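Local coordinates for protein serine--tRNA ligase (Pyrococcus horikoshii, PDB 2DQ0) that charges tRNA(Ser) with serine in an ATP-dependent reaction, working as a homodimeric class II aminoacyl-tRNA synthetase, and probably also serylates tRNA(Sec), at residues 143-148 against 337-342; 360-363 against 368-371. All coordinates share one frame; numbering follows the deposited sequence.

Interaction 1: residues 143-148 against 337-342; sequences LEQSQG and PYRVVN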
loop_
_atom_site.group_PDB
_atom_site.type_symbol
_atom_site.label_atom_id
_atom_site.label_comp_id
_atom_site.label_asym_id
_atom_site.label_seq_id
_atom_site.Cartn_x
_atom_site.Cartn_y
_atom_site.Cartn_z
ATOM N N LEU A 143 18.541 12.078 32.749
ATOM C CA LEU A 143 18.023 12.312 34.094
ATOM C C LEU A 143 16.872 13.290 34.182
ATOM O O LEU A 143 15.959 13.107 35.000
ATOM C CB LEU A 143 19.160 12.737 35.016
ATOM C CG LEU A 143 20.067 11.559 35.394
ATOM C CD1 LEU A 143 21.342 12.048 36.062
ATOM C CD2 LEU A 143 19.306 10.630 36.314
ATOM N N GLU A 144 16.911 14.315 33.337
ATOM C CA GLU A 144 15.864 15.323 33.301
ATOM C C GLU A 144 14.614 14.688 32.716
ATOM O O GLU A 144 13.516 14.858 33.240
ATOM C CB GLU A 144 16.284 16.500 32.421
ATOM C CG GLU A 144 16.265 17.853 33.120
ATOM C CD GLU A 144 14.874 18.448 33.245
ATOM O OE1 GLU A 144 14.191 18.562 32.205
ATOM O OE2 GLU A 144 14.471 18.811 34.372
ATOM N N GLN A 145 14.786 13.940 31.632
ATOM C CA GLN A 145 13.662 13.304 30.978
ATOM C C GLN A 145 13.038 12.179 31.812
ATOM O O GLN A 145 11.827 11.925 31.746
ATOM C CB GLN A 145 14.116 12.801 29.611
ATOM C CG GLN A 145 14.470 13.918 28.630
ATOM C CD GLN A 145 13.243 14.693 28.147
ATOM O OE1 GLN A 145 12.882 15.758 28.692
ATOM N NE2 GLN A 145 12.583 14.149 27.125
ATOM N N SER A 146 13.859 11.505 32.608
ATOM C CA SER A 146 13.346 10.422 33.435
ATOM C C SER A 146 12.898 10.927 34.804
ATOM O O SER A 146 12.238 10.208 35.545
ATOM C CB SER A 146 14.405 9.333 33.606
ATOM O OG SER A 146 15.656 9.893 33.987
ATOM N N GLN A 147 13.249 12.164 35.135
ATOM C CA GLN A 147 12.870 12.725 36.426
ATOM C C GLN A 147 13.461 11.868 37.546
ATOM O O GLN A 147 12.849 11.722 38.607
ATOM C CB GLN A 147 11.348 12.737 36.600
ATOM C CG GLN A 147 10.516 13.288 35.454
ATOM C CD GLN A 147 9.019 13.157 35.729
ATOM O OE1 GLN A 147 8.543 12.105 36.159
ATOM N NE2 GLN A 147 8.275 14.218 35.477
ATOM N N GLY A 148 14.627 11.278 37.300
ATOM C CA GLY A 148 15.263 10.443 38.309
ATOM C C GLY A 148 14.439 9.246 38.751
ATOM O O GLY A 148 14.871 8.459 39.598
ATOM N N PRO A 337 13.176 -0.351 27.606
ATOM C CA PRO A 337 12.826 0.618 28.646
ATOM C C PRO A 337 12.061 1.796 28.021
ATOM O O PRO A 337 12.313 2.188 26.889
ATOM C CB PRO A 337 14.184 0.979 29.261
ATOM C CG PRO A 337 15.133 0.843 28.089
ATOM C CD PRO A 337 14.630 -0.391 27.353
ATOM N N TYR A 338 11.111 2.343 28.765
ATOM C CA TYR A 338 10.274 3.414 28.246
ATOM C C TYR A 338 9.639 4.198 29.380
ATOM O O TYR A 338 9.816 3.895 30.563
ATOM C CB TYR A 338 9.158 2.801 27.385
ATOM C CG TYR A 338 8.149 1.959 28.171
ATOM C CD1 TYR A 338 7.099 2.559 28.862
ATOM C CD2 TYR A 338 8.274 0.565 28.255
ATOM C CE1 TYR A 338 6.196 1.806 29.626
ATOM C CE2 TYR A 338 7.372 -0.208 29.021
ATOM C CZ TYR A 338 6.338 0.424 29.707
ATOM O OH TYR A 338 5.474 -0.309 30.502
ATOM N N ARG A 339 8.880 5.205 28.991
ATOM C CA ARG A 339 8.157 6.031 29.929
ATOM C C ARG A 339 6.844 6.323 29.183
ATOM O O ARG A 339 6.856 6.512 27.969
ATOM C CB ARG A 339 8.945 7.324 30.215
ATOM C CG ARG A 339 8.987 8.303 29.054
ATOM C CD ARG A 339 9.752 9.573 29.354
ATOM N NE ARG A 339 9.409 10.569 28.347
ATOM C CZ ARG A 339 9.547 11.881 28.493
ATOM N NH1 ARG A 339 9.187 12.699 27.511
ATOM N NH2 ARG A 339 10.042 12.376 29.618
ATOM N N VAL A 340 5.703 6.300 29.860
ATOM C CA VAL A 340 4.486 6.608 29.127
ATOM C C VAL A 340 4.083 8.001 29.536
ATOM O O VAL A 340 4.232 8.401 30.687
ATOM C CB VAL A 340 3.333 5.570 29.345
ATOM C CG1 VAL A 340 3.811 4.418 30.191
ATOM C CG2 VAL A 340 2.098 6.248 29.887
ATOM N N VAL A 341 3.571 8.739 28.569
ATOM C CA VAL A 341 3.228 10.120 28.787
ATOM C C VAL A 341 1.762 10.466 28.568
ATOM O O VAL A 341 1.087 9.853 27.753
ATOM C CB VAL A 341 4.127 10.982 27.855
ATOM C CG1 VAL A 341 3.586 12.374 27.721
ATOM C CG2 VAL A 341 5.547 11.013 28.397
ATOM N N ASN A 342 1.264 11.434 29.329
ATOM C CA ASN A 342 -0.091 11.895 29.138
ATOM C C ASN A 342 0.102 13.144 28.295
ATOM O O ASN A 342 0.729 14.117 28.713
ATOM C CB ASN A 342 -0.757 12.252 30.459
ATOM C CG ASN A 342 -2.223 12.663 30.286
ATOM O OD1 ASN A 342 -2.747 12.737 29.158
ATOM N ND2 ASN A 342 -2.888 12.940 31.407
#

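Interaction 2: residues 360-363 against 368-371; sequences AWMP and FREV. With SSA (5'-O-(N-(L-seryl)-sulfamoyl)adenosine), chain G; SO4 (sulfate ion), chain D.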
loop_
_atom_site.group_PDB
_atom_site.type_symbol
_atom_site.label_atom_id
_atom_site.label_comp_id
_atom_site.label_asym_id
_atom_site.label_seq_id
_atom_site.Cartn_x
_atom_site.Cartn_y
_atom_site.Cartn_z
ATOM N N ALA A 360 9.950 5.260 23.957
ATOM C CA ALA A 360 11.054 4.362 24.315
ATOM C C ALA A 360 12.331 5.113 24.433
ATOM O O ALA A 360 12.556 6.087 23.726
ATOM C CB ALA A 360 11.242 3.276 23.279
ATOM N N TRP A 361 13.166 4.643 25.342
ATOM C CA TRP A 361 14.468 5.222 25.546
ATOM C C TRP A 361 15.294 4.752 24.341
ATOM O O TRP A 361 15.297 3.571 24.004
ATOM C CB TRP A 361 15.087 4.699 26.854
ATOM C CG TRP A 361 16.482 5.199 26.995
ATOM C CD1 TRP A 361 17.632 4.461 26.951
ATOM C CD2 TRP A 361 16.883 6.570 27.058
ATOM N NE1 TRP A 361 18.732 5.291 26.976
ATOM C CE2 TRP A 361 18.301 6.593 27.042
ATOM C CE3 TRP A 361 16.184 7.782 27.123
ATOM C CZ2 TRP A 361 19.037 7.793 27.090
ATOM C CZ3 TRP A 361 16.908 8.972 27.173
ATOM C CH2 TRP A 361 18.325 8.966 27.155
ATOM N N MET A 362 15.982 5.670 23.682
ATOM C CA MET A 362 16.782 5.303 22.527
ATOM C C MET A 362 18.243 5.577 22.852
ATOM O O MET A 362 18.761 6.679 22.652
ATOM C CB MET A 362 16.325 6.108 21.298
ATOM C CG MET A 362 14.847 5.903 20.925
ATOM S SD MET A 362 14.452 4.206 20.307
ATOM C CE MET A 362 12.820 4.486 19.603
ATOM N N PRO A 363 18.936 4.559 23.370
ATOM C CA PRO A 363 20.347 4.703 23.731
ATOM C C PRO A 363 21.198 5.560 22.784
ATOM O O PRO A 363 21.925 6.438 23.233
ATOM C CB PRO A 363 20.820 3.257 23.819
ATOM C CG PRO A 363 19.581 2.548 24.340
ATOM C CD PRO A 363 18.478 3.165 23.526
ATOM N N PHE A 368 14.030 9.845 24.754
ATOM C CA PHE A 368 12.823 9.031 24.701
ATOM C C PHE A 368 12.077 9.402 23.409
ATOM O O PHE A 368 11.880 10.576 23.118
ATOM C CB PHE A 368 11.918 9.307 25.898
ATOM C CG PHE A 368 12.441 8.778 27.201
ATOM C CD1 PHE A 368 13.269 9.560 28.006
ATOM C CD2 PHE A 368 12.071 7.506 27.646
ATOM C CE1 PHE A 368 13.717 9.081 29.242
ATOM C CE2 PHE A 368 12.512 7.013 28.876
ATOM C CZ PHE A 368 13.336 7.798 29.677
ATOM N N ARG A 369 11.667 8.412 22.626
ATOM C CA ARG A 369 10.958 8.722 21.386
ATOM C C ARG A 369 9.649 7.952 21.297
ATOM O O ARG A 369 9.600 6.759 21.640
ATOM C CB ARG A 369 11.825 8.380 20.163
ATOM C CG ARG A 369 13.238 8.971 20.151
ATOM C CD ARG A 369 13.238 10.475 20.330
ATOM N NE ARG A 369 12.333 11.214 19.434
ATOM C CZ ARG A 369 12.624 11.614 18.190
ATOM N NH1 ARG A 369 11.723 12.287 17.483
ATOM N NH2 ARG A 369 13.801 11.347 17.636
ATOM N N GLU A 370 8.600 8.644 20.836
ATOM C CA GLU A 370 7.281 8.049 20.661
ATOM C C GLU A 370 7.411 6.771 19.882
ATOM O O GLU A 370 8.076 6.727 18.843
ATOM C CB GLU A 370 6.326 8.961 19.890
ATOM C CG GLU A 370 4.987 8.268 19.574
ATOM C CD GLU A 370 4.025 9.132 18.785
ATOM O OE1 GLU A 370 2.944 8.619 18.408
ATOM O OE2 GLU A 370 4.341 10.321 18.544
ATOM N N VAL A 371 6.742 5.741 20.377
ATOM C CA VAL A 371 6.800 4.450 19.746
ATOM C C VAL A 371 5.372 3.866 19.632
ATOM O O VAL A 371 5.135 2.933 18.873
ATOM C CB VAL A 371 7.787 3.567 20.547
ATOM C CG1 VAL A 371 7.057 2.759 21.642
ATOM C CG2 VAL A 371 8.592 2.724 19.591
HETATM N N10 SSA G . -4.016 4.850 14.897
HETATM C CA SSA G . -3.133 5.508 15.877
HETATM C CB SSA G . -2.660 4.533 16.921
HETATM O OG SSA G . -1.704 3.601 16.404
HETATM C C9 SSA G . -1.895 6.137 15.249
HETATM O O9 SSA G . -1.628 5.963 14.063
HETATM N N8 SSA G . -1.135 6.897 16.047
HETATM S S1 SSA G . 0.218 7.559 15.487
HETATM O O1S SSA G . -0.202 8.459 14.423
HETATM O O2S SSA G . 0.922 8.079 16.654
HETATM O "O5'" SSA G . 1.000 6.350 14.866
HETATM C "C5'" SSA G . 1.318 5.239 15.681
HETATM C "C4'" SSA G . 2.782 4.931 15.657
HETATM O "O4'" SSA G . 3.209 4.591 14.324
HETATM C "C3'" SSA G . 3.751 6.017 16.079
HETATM O "O3'" SSA G . 3.776 6.115 17.488
HETATM C "C2'" SSA G . 5.042 5.414 15.555
HETATM O "O2'" SSA G . 5.518 4.320 16.301
HETATM C "C1'" SSA G . 4.580 4.934 14.172
HETATM N N9 SSA G . 4.644 5.956 13.131
HETATM C C8 SSA G . 3.800 7.029 12.898
HETATM N N7 SSA G . 4.152 7.759 11.871
HETATM C C5 SSA G . 5.302 7.135 11.396
HETATM C C6 SSA G . 6.180 7.429 10.319
HETATM N N6 SSA G . 6.011 8.468 9.506
HETATM N N1 SSA G . 7.239 6.590 10.104
HETATM C C2 SSA G . 7.399 5.530 10.926
HETATM N N3 SSA G . 6.637 5.156 11.980
HETATM C C4 SSA G . 5.609 6.015 12.164
HETATM S S SO4 D . 13.549 14.023 14.330
HETATM O O1 SO4 D . 13.214 13.131 13.201
HETATM O O2 SO4 D . 14.708 13.457 15.047
HETATM O O3 SO4 D . 13.884 15.383 13.854
HETATM O O4 SO4 D . 12.381 14.113 15.224
#

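Interaction 1: residues 143-148 against 337-342
Arg339, on strand 338-342, reaches across to the last turn of helix 139-146 and gives one hydrogen bond to its backbone: NH2 to the carbonyl O of Gln145, 2.8 Å. The bond is bent, with an N-H...O angle of 130°, and the oxygen lies at the edge of the guanidinium, a little out of its plane. The reach comes from the shape of the side chain. CG sits between the backbone N and the carbonyl carbon (chi1 71°), and from there the chain runs extended to NE, carrying the charged group from the sheet to the helix.

Contact between the side chains is looser. The Gln145 chain, bent at chi2, brings its amide beside the guanidinium, NE2 lying 3.7 Å from NH1 of Arg339, with the two flat groups turned 42° from each other. Both nitrogens are N-H donors, so this is contact and not a hydrogen bond. CB of Gln145 stands 4.1 Å from NH2 of Arg339.

The helix stops just beyond the contact in a Schellman motif. Gln147, with positive phi, is its C-prime residue; Gly148 N bonds to Leu143 O at 3.2 Å, and Gln147 N makes a weak bond to Glu144 O. Around the strand, Arg339 NH1 forms a salt bridge with Glu359 on the adjacent strand 354-362, and its side chain also touches Pro125 and Phe128 of strand 124-129.

One guanidinium thus serves two partners, a carboxylate within the sheet and a carbonyl in the last turn of a helix. Carbonyls in the last turn lie at the negative end of the helix dipole, which would probably favour a cation here, and the salt bridge to Glu359 would help offset the cost of burying the charge of Arg339.

Interaction 2: residues 360-363 against 368-371
The carbonyl O of Ala360 receives the shortest bond, 2.7 Å from Arg369 N at an angle of 159°, and the same oxygen is approached by CA of Phe368 at 3.1 Å in a CA-H...O contact. Ala360 N returns a bond to Arg369 O, so the two residues form an antiparallel hydrogen-bonded pair; Trp361 and Phe368 are the next, non-hydrogen-bonded pair.

On the face of that second pair the rings meet edge-to-face. The six-membered ring of Trp361 turns its edge to the face of Phe368, planes 65° apart, with CE3 of Trp361 3.5 Å from CE1 of Phe368. The first torsion of Trp361 (chi1 175°, CG anti to the backbone N) carries the benzo edge of the indole over one face of Phe368, toward its rim. On the other side of the hairpin, the side chains of Met362 and Arg369 cross at about a right angle, their CG atoms 3.5 Å apart. Arg369, bent at chi2 and chi3, turns its guanidinium to a sulfate ion, probably from the crystallisation liquor: NH1 bonds O4 at 3.0 Å, and NH2 also bonds Gln365.

Glu370 and Val371 bind the seryl-adenylate analogue through its ribose. O3' of the analogue donates to OE1 of Glu370 at 2.8 Å, and O2' makes a weak bond to the carbonyl O of Val371.

The hairpin of strands 354-362 and 367-376 belongs to the mixed, largely antiparallel sheet of the class II catalytic core. Helix 410-420 packs against Met362 and Val371, while strand 132-135 touches Trp361, whose NE1 bonds the carbonyl of Arg133.

How the interactions relate
Both contacts build on the same sheet, in which strand 338-342 pairs with strand 354-362, itself half of the hairpin of interaction 2. They touch directly: Pro337 O lies 3.0 Å from Trp361 N, probably a hydrogen bond, and CG of Arg339 packs on CD2 of Phe368 at 3.5 Å. Interaction 1 is small and partly buried, a single charged side chain joining the sheet to a helix end. Interaction 2 is buried and broader, combining backbone pairing with aromatic and aliphatic packing, and it continues into the substrate site. Phe368, which Gln145 also touches, joins the two contacts.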